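Local coordinates for N5-carboxyaminoimidazole ribonucleotide synthetase (Bacillus anthracis, PDB 3QFF), which catalyses the ATP-dependent carboxylation of 5-aminoimidazole ribonucleotide with bicarbonate, giving N5-carboxyaminoimidazole ribonucleotide in purine biosynthesis, at residues A128-V133 against E184-K189; P149-T154 against Q164-S169; A259-A264 against I272-P277. One frame throughout, in Å; residues are numbered along the deposited sequence.

Contact 1 of 3, residues A128-V133 against E184-K189. With ADP (adenosine-5'-diphosphate), chain C.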
loop_
_atom_site.group_PDB
_atom_site.type_symbol
_atom_site.label_atom_id
_atom_site.label_comp_id
_atom_site.label_asym_id
_atom_site.label_seq_id
_atom_site.Cartn_x
_atom_site.Cartn_y
_atom_site.Cartn_z
ATOM N N ALA A 128 4.721 26.254 -25.344
ATOM C CA ALA A 128 5.450 26.498 -26.592
ATOM C C ALA A 128 4.485 27.107 -27.597
ATOM O O ALA A 128 3.291 26.772 -27.616
ATOM C CB ALA A 128 6.012 25.216 -27.138
ATOM N N THR A 129 5.006 27.998 -28.429
ATOM C CA THR A 129 4.187 28.677 -29.410
ATOM C C THR A 129 3.684 27.632 -30.415
ATOM O O THR A 129 4.392 26.676 -30.751
ATOM C CB THR A 129 4.944 29.873 -30.024
ATOM O OG1 THR A 129 6.308 29.515 -30.216
ATOM C CG2 THR A 129 4.950 31.047 -29.059
ATOM N N TYR A 130 2.425 27.757 -30.812
ATOM C CA TYR A 130 1.757 26.683 -31.537
ATOM C C TYR A 130 0.728 27.240 -32.509
ATOM O O TYR A 130 0.236 28.359 -32.326
ATOM C CB TYR A 130 1.090 25.707 -30.550
ATOM C CG TYR A 130 -0.030 26.338 -29.730
ATOM C CD1 TYR A 130 0.251 27.149 -28.632
ATOM C CD2 TYR A 130 -1.376 26.139 -30.070
ATOM C CE1 TYR A 130 -0.775 27.743 -27.881
ATOM C CE2 TYR A 130 -2.402 26.731 -29.327
ATOM C CZ TYR A 130 -2.094 27.529 -28.241
ATOM O OH TYR A 130 -3.108 28.123 -27.512
ATOM N N ARG A 131 0.420 26.448 -33.541
ATOM C CA ARG A 131 -0.608 26.779 -34.531
ATOM C C ARG A 131 -1.461 25.564 -34.855
ATOM O O ARG A 131 -0.945 24.453 -35.050
ATOM C CB ARG A 131 0.016 27.277 -35.846
ATOM C CG ARG A 131 0.835 28.549 -35.756
ATOM C CD ARG A 131 0.002 29.781 -35.429
ATOM N NE ARG A 131 0.836 30.982 -35.447
ATOM C CZ ARG A 131 1.426 31.526 -34.386
ATOM N NH1 ARG A 131 1.281 30.997 -33.173
ATOM N NH2 ARG A 131 2.163 32.616 -34.548
ATOM N N LEU A 132 -2.771 25.784 -34.944
ATOM C CA LEU A 132 -3.690 24.734 -35.376
ATOM C C LEU A 132 -3.467 24.444 -36.861
ATOM O O LEU A 132 -3.326 25.376 -37.655
ATOM C CB LEU A 132 -5.140 25.168 -35.142
ATOM C CG LEU A 132 -6.227 24.162 -35.490
ATOM C CD1 LEU A 132 -6.190 22.974 -34.514
ATOM C CD2 LEU A 132 -7.610 24.847 -35.524
ATOM N N VAL A 133 -3.430 23.160 -37.223
ATOM C CA VAL A 133 -3.270 22.752 -38.620
ATOM C C VAL A 133 -4.406 21.810 -39.027
ATOM O O VAL A 133 -4.475 20.647 -38.589
ATOM C CB VAL A 133 -1.875 22.113 -38.897
ATOM C CG1 VAL A 133 -1.795 21.532 -40.323
ATOM C CG2 VAL A 133 -0.770 23.143 -38.682
ATOM N N GLU A 184 -6.325 16.087 -38.035
ATOM C CA GLU A 184 -6.164 17.426 -37.500
ATOM C C GLU A 184 -4.953 17.437 -36.577
ATOM O O GLU A 184 -4.797 16.550 -35.725
ATOM C CB GLU A 184 -7.405 17.846 -36.718
ATOM C CG GLU A 184 -7.296 19.250 -36.121
ATOM C CD GLU A 184 -8.455 19.598 -35.207
ATOM O OE1 GLU A 184 -9.321 20.399 -35.630
ATOM O OE2 GLU A 184 -8.497 19.070 -34.068
ATOM N N CYS A 185 -4.122 18.454 -36.752
ATOM C CA CYS A 185 -2.854 18.576 -36.056
ATOM C C CYS A 185 -2.616 19.936 -35.403
ATOM O O CYS A 185 -3.373 20.902 -35.577
ATOM C CB CYS A 185 -1.712 18.275 -37.031
ATOM S SG CYS A 185 -1.669 16.552 -37.578
ATOM N N ILE A 186 -1.539 19.981 -34.632
ATOM C CA ILE A 186 -0.998 21.200 -34.105
ATOM C C ILE A 186 0.493 21.192 -34.453
ATOM O O ILE A 186 1.132 20.146 -34.409
ATOM C CB ILE A 186 -1.242 21.277 -32.558
ATOM C CG1 ILE A 186 -0.914 22.650 -32.002
ATOM C CG2 ILE A 186 -0.477 20.180 -31.786
ATOM C CD1 ILE A 186 -1.094 22.706 -30.478
ATOM N N LEU A 187 1.031 22.346 -34.825
ATOM C CA LEU A 187 2.473 22.493 -34.963
ATOM C C LEU A 187 2.996 23.360 -33.828
ATOM O O LEU A 187 2.478 24.452 -33.595
ATOM C CB LEU A 187 2.851 23.115 -36.308
ATOM C CG LEU A 187 4.357 23.138 -36.646
ATOM C CD1 LEU A 187 4.769 21.829 -37.273
ATOM C CD2 LEU A 187 4.704 24.291 -37.580
ATOM N N GLU A 188 4.024 22.867 -33.137
ATOM C CA GLU A 188 4.635 23.577 -32.013
ATOM C C GLU A 188 6.091 23.925 -32.288
ATOM O O GLU A 188 6.817 23.120 -32.880
ATOM C CB GLU A 188 4.611 22.709 -30.761
ATOM C CG GLU A 188 3.241 22.280 -30.272
ATOM C CD GLU A 188 3.336 21.412 -29.027
ATOM O OE1 GLU A 188 2.332 20.758 -28.683
ATOM O OE2 GLU A 188 4.425 21.365 -28.404
ATOM N N LYS A 189 6.518 25.101 -31.834
ATOM C CA LYS A 189 7.941 25.446 -31.812
ATOM C C LYS A 189 8.711 24.443 -30.974
ATOM O O LYS A 189 8.254 24.027 -29.910
ATOM C CB LYS A 189 8.172 26.848 -31.249
ATOM C CG LYS A 189 8.578 27.888 -32.271
ATOM C CD LYS A 189 8.804 29.239 -31.607
ATOM C CE LYS A 189 8.702 30.385 -32.611
ATOM N NZ LYS A 189 8.031 31.576 -32.016
HETATM P PB ADP C . 2.784 12.124 -26.268
HETATM O O1B ADP C . 2.841 11.029 -27.308
HETATM O O2B ADP C . 1.379 12.625 -26.016
HETATM O O3B ADP C . 3.572 11.804 -25.020
HETATM P PA ADP C . 4.246 14.648 -26.274
HETATM O O1A ADP C . 4.420 14.406 -24.789
HETATM O O2A ADP C . 3.574 15.909 -26.766
HETATM O O3A ADP C . 3.536 13.373 -26.985
HETATM O "O5'" ADP C . 5.707 14.638 -26.943
HETATM C "C5'" ADP C . 6.486 13.444 -26.939
HETATM C "C4'" ADP C . 7.954 13.800 -26.770
HETATM O "O4'" ADP C . 8.356 14.663 -27.836
HETATM C "C3'" ADP C . 8.212 14.557 -25.476
HETATM O "O3'" ADP C . 8.648 13.673 -24.439
HETATM C "C2'" ADP C . 9.275 15.573 -25.843
HETATM O "O2'" ADP C . 10.571 15.056 -25.529
HETATM C "C1'" ADP C . 9.165 15.740 -27.351
HETATM N N9 ADP C . 8.528 17.046 -27.677
HETATM C C8 ADP C . 7.207 17.262 -27.856
HETATM N N7 ADP C . 6.954 18.563 -28.143
HETATM C C5 ADP C . 8.131 19.210 -28.156
HETATM C C6 ADP C . 8.581 20.606 -28.392
HETATM N N6 ADP C . 7.694 21.592 -28.681
HETATM N N1 ADP C . 9.911 20.858 -28.307
HETATM C C2 ADP C . 10.806 19.893 -28.019
HETATM N N3 ADP C . 10.466 18.612 -27.795
HETATM C C4 ADP C . 9.169 18.210 -27.851
#
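Tyr130 and Ile186 meet on one face of an antiparallel strand pair, 130-133 against 185-189, whose short axes run 156° apart. Backbone bonds come first. Arg131 N lies 2.9 Å from Leu187 O, and Leu187 N returns the bond to Arg131 O; Val133 and Cys185 form a second hydrogen-bonded pair. Lys189 N meets Thr129 O at 2.9 Å with 167° at the hydrogen, so the ladder extends one residue ahead of strand 130-133. A CA-H...O contact, Tyr130 CA to Leu187 O at 3.1 Å, fills in between.

Apolar contacts occupy both faces. Ile186 sends CG1 anti to its backbone nitrogen (chi1 -170°), which brings CD1 obliquely against the Tyr130 ring, 3.5 Å from CD2. On this face Tyr130, Leu132 and Ile186 pack on helix 113-122, and Tyr130 OH is hydrogen-bonded to Glu121 and Asn118. On the other, Val133 CG2 approaches Leu187 CB at 4.3 Å, and helix 136-146 lies against both residues through Leu139, Ala142 and Leu146.

Polar side chains and one carbonyl make the last group. Arg131 NH1 turns back to Tyr130 O at 3.0 Å; the oxygen lies close to the guanidinium plane, whereas the donor stands well above the carbonyl plane. Glu188 runs extended beyond CG and presents OE2 to ADP N6 at 3.3 Å in a nearly linear bond, while Lys189 O takes the same nitrogen at 2.8 Å. Glu188 OE1 forms salt bridges with Lys117 and Lys153, which hold the carboxylate from its other oxygen. One backbone and one side-chain acceptor therefore share the exocyclic amino group, a pattern consistent with selection of adenine over a base carrying a carbonyl at that position.

Contact 2 of 3, residues P149-T154 against Q164-S169. With ADP (adenosine-5'-diphosphate), chain C.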
loop_
_atom_site.group_PDB
_atom_site.type_symbol
_atom_site.label_atom_id
_atom_site.label_comp_id
_atom_site.label_asym_id
_atom_site.label_seq_id
_atom_site.Cartn_x
_atom_site.Cartn_y
_atom_site.Cartn_z
ATOM N N PRO A 149 13.564 24.365 -35.801
ATOM C CA PRO A 149 12.813 23.109 -35.793
ATOM C C PRO A 149 11.412 23.218 -35.170
ATOM O O PRO A 149 11.121 24.179 -34.449
ATOM C CB PRO A 149 13.700 22.179 -34.968
ATOM C CG PRO A 149 14.444 23.074 -34.060
ATOM C CD PRO A 149 14.621 24.378 -34.772
ATOM N N SER A 150 10.566 22.230 -35.468
ATOM C CA SER A 150 9.176 22.198 -35.013
ATOM C C SER A 150 8.676 20.771 -34.907
ATOM O O SER A 150 9.334 19.834 -35.368
ATOM C CB SER A 150 8.274 22.985 -35.967
ATOM O OG SER A 150 8.472 24.380 -35.824
ATOM N N VAL A 151 7.509 20.610 -34.293
ATOM C CA VAL A 151 6.889 19.306 -34.143
ATOM C C VAL A 151 5.411 19.373 -34.541
ATOM O O VAL A 151 4.654 20.205 -34.026
ATOM C CB VAL A 151 7.013 18.781 -32.696
ATOM C CG1 VAL A 151 6.558 17.344 -32.614
ATOM C CG2 VAL A 151 8.455 18.916 -32.192
ATOM N N LEU A 152 5.018 18.499 -35.464
ATOM C CA LEU A 152 3.625 18.354 -35.844
ATOM C C LEU A 152 3.041 17.161 -35.116
ATOM O O LEU A 152 3.523 16.050 -35.276
ATOM C CB LEU A 152 3.494 18.155 -37.356
ATOM C CG LEU A 152 2.077 18.222 -37.933
ATOM C CD1 LEU A 152 1.526 19.635 -37.826
ATOM C CD2 LEU A 152 2.102 17.763 -39.382
ATOM N N LYS A 153 2.011 17.395 -34.311
ATOM C CA LYS A 153 1.343 16.318 -33.582
ATOM C C LYS A 153 -0.146 16.336 -33.905
ATOM O O LYS A 153 -0.702 17.401 -34.164
ATOM C CB LYS A 153 1.529 16.477 -32.067
ATOM C CG LYS A 153 2.849 17.093 -31.632
ATOM C CD LYS A 153 3.015 17.015 -30.112
ATOM C CE LYS A 153 4.084 17.992 -29.647
ATOM N NZ LYS A 153 3.956 18.331 -28.197
ATOM N N THR A 154 -0.785 15.166 -33.893
ATOM C CA THR A 154 -2.239 15.098 -34.048
ATOM C C THR A 154 -2.900 15.656 -32.788
ATOM O O THR A 154 -2.379 15.482 -31.690
ATOM C CB THR A 154 -2.749 13.659 -34.279
ATOM O OG1 THR A 154 -2.417 12.843 -33.148
ATOM C CG2 THR A 154 -2.148 13.056 -35.542
ATOM N N GLN A 164 3.088 11.814 -34.509
ATOM C CA GLN A 164 3.878 13.042 -34.672
ATOM C C GLN A 164 5.050 12.961 -35.661
ATOM O O GLN A 164 5.528 11.872 -35.983
ATOM C CB GLN A 164 4.309 13.629 -33.312
ATOM C CG GLN A 164 5.356 12.869 -32.522
ATOM C CD GLN A 164 5.762 13.631 -31.261
ATOM O OE1 GLN A 164 4.940 13.864 -30.368
ATOM N NE2 GLN A 164 7.031 14.029 -31.190
ATOM N N VAL A 165 5.481 14.127 -36.142
ATOM C CA VAL A 165 6.575 14.265 -37.105
ATOM C C VAL A 165 7.416 15.487 -36.730
ATOM O O VAL A 165 6.900 16.598 -36.642
ATOM C CB VAL A 165 6.041 14.434 -38.564
ATOM C CG1 VAL A 165 7.160 14.832 -39.522
ATOM C CG2 VAL A 165 5.336 13.166 -39.050
ATOM N N VAL A 166 8.711 15.280 -36.507
ATOM C CA VAL A 166 9.614 16.381 -36.147
ATOM C C VAL A 166 10.208 17.024 -37.402
ATOM O O VAL A 166 10.827 16.347 -38.226
ATOM C CB VAL A 166 10.743 15.921 -35.172
ATOM C CG1 VAL A 166 11.639 17.098 -34.774
ATOM C CG2 VAL A 166 10.150 15.255 -33.930
ATOM N N LEU A 167 10.010 18.331 -37.539
ATOM C CA LEU A 167 10.453 19.058 -38.723
ATOM C C LEU A 167 11.734 19.844 -38.452
ATOM O O LEU A 167 11.698 20.945 -37.901
ATOM C CB LEU A 167 9.345 19.984 -39.253
ATOM C CG LEU A 167 8.140 19.351 -39.959
ATOM C CD1 LEU A 167 7.088 18.901 -38.965
ATOM C CD2 LEU A 167 7.528 20.333 -40.942
ATOM N N ARG A 168 12.863 19.262 -38.846
ATOM C CA ARG A 168 14.170 19.906 -38.683
ATOM C C ARG A 168 14.560 20.677 -39.939
ATOM O O ARG A 168 15.174 21.742 -39.854
ATOM C CB ARG A 168 15.245 18.874 -38.333
ATOM C CG ARG A 168 14.969 18.128 -37.037
ATOM C CD ARG A 168 16.007 17.056 -36.772
ATOM N NE ARG A 168 15.506 16.039 -35.846
ATOM C CZ ARG A 168 15.541 16.138 -34.520
ATOM N NH1 ARG A 168 16.052 17.217 -33.935
ATOM N NH2 ARG A 168 15.057 15.156 -33.774
ATOM N N SER A 169 14.188 20.132 -41.096
ATOM C CA SER A 169 14.475 20.751 -42.389
ATOM C C SER A 169 13.295 20.596 -43.347
ATOM O O SER A 169 12.402 19.779 -43.108
ATOM C CB SER A 169 15.721 20.113 -43.002
ATOM O OG SER A 169 15.529 18.717 -43.148
HETATM P PB ADP C . 2.784 12.124 -26.268
HETATM O O1B ADP C . 2.841 11.029 -27.308
HETATM O O2B ADP C . 1.379 12.625 -26.016
HETATM O O3B ADP C . 3.572 11.804 -25.020
HETATM P PA ADP C . 4.246 14.648 -26.274
HETATM O O1A ADP C . 4.420 14.406 -24.789
HETATM O O2A ADP C . 3.574 15.909 -26.766
HETATM O O3A ADP C . 3.536 13.373 -26.985
HETATM O "O5'" ADP C . 5.707 14.638 -26.943
HETATM C "C5'" ADP C . 6.486 13.444 -26.939
HETATM C "C4'" ADP C . 7.954 13.800 -26.770
HETATM O "O4'" ADP C . 8.356 14.663 -27.836
HETATM C "C3'" ADP C . 8.212 14.557 -25.476
HETATM O "O3'" ADP C . 8.648 13.673 -24.439
HETATM C "C2'" ADP C . 9.275 15.573 -25.843
HETATM O "O2'" ADP C . 10.571 15.056 -25.529
HETATM C "C1'" ADP C . 9.165 15.740 -27.351
HETATM N N9 ADP C . 8.528 17.046 -27.677
HETATM C C8 ADP C . 7.207 17.262 -27.856
HETATM N N7 ADP C . 6.954 18.563 -28.143
HETATM C C5 ADP C . 8.131 19.210 -28.156
HETATM C C6 ADP C . 8.581 20.606 -28.392
HETATM N N6 ADP C . 7.694 21.592 -28.681
HETATM N N1 ADP C . 9.911 20.858 -28.307
HETATM C C2 ADP C . 10.806 19.893 -28.019
HETATM N N3 ADP C . 10.466 18.612 -27.795
HETATM C C4 ADP C . 9.169 18.210 -27.851
#
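Lys153 and Gln164 lie side by side and point the same way, a non-hydrogen-bonded pair at one end of the hairpin of strands 150-154 and 164-167. This hairpin belongs to the four-stranded antiparallel sheet of the ATP-grasp domain and borders the nucleotide pocket. Followed outward, Lys153 begins with CB 4.2 Å from Gln164 CB. Its first torsion, -33°, departs from a staggered value, and beyond CG the chain is extended, which carries the amine along the Gln164 side chain to the nucleotide. CG and CD pass Gln164 OE1, the latter at 3.7 Å. CE then comes 3.3 Å from ADP N7. NZ ends between two acceptors of the nucleotide, hydrogen-bonded to N7 at 3.0 Å and to the alpha-phosphate oxygen O2A at 2.8 Å.

The two strands are joined by four backbone bonds, and their short axes run 164° apart. Leu152 and Val165 exchange two of these, Ser150 and Leu167 the others; Leu167 N to Ser150 O, at 2.7 Å, is the shortest. On the face away from the nucleotide, Leu167 CD1 packs on Leu152 CB, where helices 136-146 and 173-182 meet the sheet. On the nucleotide face the Gln164 amide crosses toward Val151, with NE2 3.6 Å from CG1, while the other Val151 branch, CG2, faces adenine at 4.1 Å from ADP C5. Further along strand 164-167, Val166 CG1 sits over the centre of one face of the Arg168 guanidinium.

The hairpin thus offers one valine methyl to the base and a single amine to both base and phosphate. Because Lys153 bridges N7 and O2A, its positive charge would be expected to offset part of the negative charge of the alpha-phosphate while linking base and phosphate through one donor.

Contact 3 of 3, residues A259-A264 against I272-P277. With ADP (adenosine-5'-diphosphate), chain C.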
loop_
_atom_site.group_PDB
_atom_site.type_symbol
_atom_site.label_atom_id
_atom_site.label_comp_id
_atom_site.label_asym_id
_atom_site.label_seq_id
_atom_site.Cartn_x
_atom_site.Cartn_y
_atom_site.Cartn_z
ATOM N N ALA A 259 -2.010 15.334 -13.535
ATOM C CA ALA A 259 -0.576 15.275 -13.797
ATOM C C ALA A 259 -0.266 16.392 -14.773
ATOM O O ALA A 259 -0.939 16.520 -15.795
ATOM C CB ALA A 259 -0.198 13.930 -14.415
ATOM N N VAL A 260 0.746 17.192 -14.464
ATOM C CA VAL A 260 1.138 18.298 -15.335
ATOM C C VAL A 260 2.531 17.981 -15.866
ATOM O O VAL A 260 3.480 17.924 -15.090
ATOM C CB VAL A 260 1.162 19.637 -14.567
ATOM C CG1 VAL A 260 1.340 20.821 -15.543
ATOM C CG2 VAL A 260 -0.120 19.815 -13.724
ATOM N N GLU A 261 2.652 17.725 -17.164
ATOM C CA GLU A 261 3.973 17.479 -17.739
ATOM C C GLU A 261 4.516 18.754 -18.339
ATOM O O GLU A 261 3.782 19.503 -18.974
ATOM C CB GLU A 261 3.944 16.359 -18.778
ATOM C CG GLU A 261 3.626 14.991 -18.167
ATOM C CD GLU A 261 3.798 13.871 -19.176
ATOM O OE1 GLU A 261 2.813 13.539 -19.869
ATOM O OE2 GLU A 261 4.929 13.338 -19.293
ATOM N N MET A 262 5.812 18.967 -18.134
ATOM C CA MET A 262 6.467 20.243 -18.377
ATOM C C MET A 262 7.851 20.049 -18.976
ATOM O O MET A 262 8.459 19.007 -18.775
ATOM C CB MET A 262 6.609 21.004 -17.055
ATOM C CG MET A 262 5.290 21.558 -16.507
ATOM S SD MET A 262 5.447 22.174 -14.811
ATOM C CE MET A 262 4.913 20.749 -13.891
ATOM N N PHE A 263 8.313 21.050 -19.729
ATOM C CA PHE A 263 9.702 21.166 -20.179
ATOM C C PHE A 263 10.403 22.280 -19.382
ATOM O O PHE A 263 9.889 23.410 -19.266
ATOM C CB PHE A 263 9.786 21.523 -21.675
ATOM C CG PHE A 263 9.034 20.590 -22.602
ATOM C CD1 PHE A 263 8.079 21.097 -23.472
ATOM C CD2 PHE A 263 9.308 19.225 -22.637
ATOM C CE1 PHE A 263 7.394 20.264 -24.359
ATOM C CE2 PHE A 263 8.621 18.377 -23.515
ATOM C CZ PHE A 263 7.661 18.898 -24.376
ATOM N N ALA A 264 11.573 21.956 -18.834
ATOM C CA ALA A 264 12.385 22.904 -18.087
ATOM C C ALA A 264 13.657 23.224 -18.870
ATOM O O ALA A 264 14.380 22.313 -19.283
ATOM C CB ALA A 264 12.727 22.331 -16.717
ATOM N N ILE A 272 4.505 24.262 -20.221
ATOM C CA ILE A 272 3.584 23.150 -19.990
ATOM C C ILE A 272 3.387 22.368 -21.288
ATOM O O ILE A 272 3.020 22.945 -22.308
ATOM C CB ILE A 272 2.190 23.610 -19.475
ATOM C CG1 ILE A 272 2.306 24.689 -18.379
ATOM C CG2 ILE A 272 1.380 22.403 -19.004
ATOM C CD1 ILE A 272 2.973 24.237 -17.071
ATOM N N ASN A 273 3.618 21.062 -21.234
ATOM C CA ASN A 273 3.508 20.195 -22.414
ATOM C C ASN A 273 2.109 19.592 -22.553
ATOM O O ASN A 273 1.423 19.822 -23.552
ATOM C CB ASN A 273 4.575 19.084 -22.349
ATOM C CG ASN A 273 4.480 18.084 -23.512
ATOM O OD1 ASN A 273 4.416 18.463 -24.682
ATOM N ND2 ASN A 273 4.535 16.794 -23.181
ATOM N N GLU A 274 1.700 18.801 -21.563
ATOM C CA GLU A 274 0.368 18.192 -21.571
ATOM C C GLU A 274 -0.173 17.910 -20.176
ATOM O O GLU A 274 0.571 17.938 -19.192
ATOM C CB GLU A 274 0.318 16.936 -22.456
ATOM C CG GLU A 274 1.257 15.812 -22.062
ATOM C CD GLU A 274 1.214 14.669 -23.062
ATOM O OE1 GLU A 274 0.732 14.888 -24.191
ATOM O OE2 GLU A 274 1.658 13.549 -22.722
ATOM N N LEU A 275 -1.478 17.657 -20.108
ATOM C CA LEU A 275 -2.175 17.376 -18.857
ATOM C C LEU A 275 -2.843 16.007 -18.915
ATOM O O LEU A 275 -3.309 15.593 -19.968
ATOM C CB LEU A 275 -3.243 18.436 -18.604
ATOM C CG LEU A 275 -2.818 19.901 -18.638
ATOM C CD1 LEU A 275 -4.032 20.837 -18.492
ATOM C CD2 LEU A 275 -1.773 20.186 -17.558
ATOM N N ALA A 276 -2.889 15.309 -17.791
ATOM C CA ALA A 276 -3.639 14.059 -17.710
ATOM C C ALA A 276 -4.490 14.117 -16.454
ATOM O O ALA A 276 -3.953 14.234 -15.357
ATOM C CB ALA A 276 -2.677 12.845 -17.694
ATOM N N PRO A 277 -5.830 14.082 -16.603
ATOM C CA PRO A 277 -6.677 14.238 -15.433
ATOM C C PRO A 277 -6.928 12.892 -14.746
ATOM O O PRO A 277 -8.068 12.471 -14.599
ATOM C CB PRO A 277 -7.974 14.799 -16.021
ATOM C CG PRO A 277 -8.017 14.227 -17.406
ATOM C CD PRO A 277 -6.610 14.001 -17.848
HETATM P PB ADP C . 2.784 12.124 -26.268
HETATM O O1B ADP C . 2.841 11.029 -27.308
HETATM O O2B ADP C . 1.379 12.625 -26.016
HETATM O O3B ADP C . 3.572 11.804 -25.020
HETATM P PA ADP C . 4.246 14.648 -26.274
HETATM O O1A ADP C . 4.420 14.406 -24.789
HETATM O O2A ADP C . 3.574 15.909 -26.766
HETATM O O3A ADP C . 3.536 13.373 -26.985
HETATM O "O5'" ADP C . 5.707 14.638 -26.943
HETATM C "C5'" ADP C . 6.486 13.444 -26.939
HETATM C "C4'" ADP C . 7.954 13.800 -26.770
HETATM O "O4'" ADP C . 8.356 14.663 -27.836
HETATM C "C3'" ADP C . 8.212 14.557 -25.476
HETATM O "O3'" ADP C . 8.648 13.673 -24.439
HETATM C "C2'" ADP C . 9.275 15.573 -25.843
HETATM O "O2'" ADP C . 10.571 15.056 -25.529
HETATM C "C1'" ADP C . 9.165 15.740 -27.351
HETATM N N9 ADP C . 8.528 17.046 -27.677
HETATM C C8 ADP C . 7.207 17.262 -27.856
HETATM N N7 ADP C . 6.954 18.563 -28.143
HETATM C C5 ADP C . 8.131 19.210 -28.156
HETATM C C6 ADP C . 8.581 20.606 -28.392
HETATM N N6 ADP C . 7.694 21.592 -28.681
HETATM N N1 ADP C . 9.911 20.858 -28.307
HETATM C C2 ADP C . 10.806 19.893 -28.019
HETATM N N3 ADP C . 10.466 18.612 -27.795
HETATM C C4 ADP C . 9.169 18.210 -27.851
#
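Asn273 packs on one face of the Phe263 ring, CB 4.0 Å from the centroid in a CH-pi contact, with its amide plane turned 41° from the ring. The hairpin of strands 256-264 and 270-276 carries a classic beta bulge here, in which Asn273 and Glu274 both face Glu261. Asn273 N bonds to Glu261 O at 2.8 Å, and Glu274 N reaches the same oxygen weakly at 3.4 Å. The Asn273 side chain, with CG anti to its nitrogen (chi1 177°), projects to the nucleotide and gives ND2 to ADP O1A at 2.9 Å. Phe263 closes the same corner against the ribose, CE2 lying 3.7 Å from C2', and stacks on Phe193.

On the face opposite Glu261 and Glu274, the bumps are aliphatic. Val260 CG1 sits in the notch formed by Ile272 CG2 and Leu275 CD2, 3.8 Å from each, while Ile272 CD1 lies against Met262 CG. Helix 235-251 adds Leu248, Tyr244 and Ala241 to this packing.

Glu261 OE1 and Glu274 OE2 lie 3.1 Å apart without a hydrogen bond, a closeness probably unfavourable without a nearby positive group or cation; Arg113, salt-bridged to Glu274 OE1, is one such group. Two carboxylates, Glu274 next to the diphosphate and Glu261 behind it, are consistent with the magnesium-binding carboxylates of ATP-grasp relatives, although no metal is modelled here.

From the N terminus, the chain enters contact 1 at 128-133, runs through helix 136-146, and makes the short hairpin of contact 2, whose 155-163 connection joins 149-154 to 164-169. Helix 173-182 follows, and 184-189 then closes contact 1, so contact 2 is nested inside its loop. The two share one four-stranded antiparallel sheet, since strand 185-189 lies between 130-133 and 150-154. Contact 3 opens and closes later, in series, as an edge hairpin of the eight-stranded sheet. ADP spans the two sheets of the ATP-grasp fold: contacts 1 and 3 come within about 5 Å (nearest atoms), and contact 2 reaches contact 3 where Lys153 NZ approaches Asn273 OD1 at 3.5 Å.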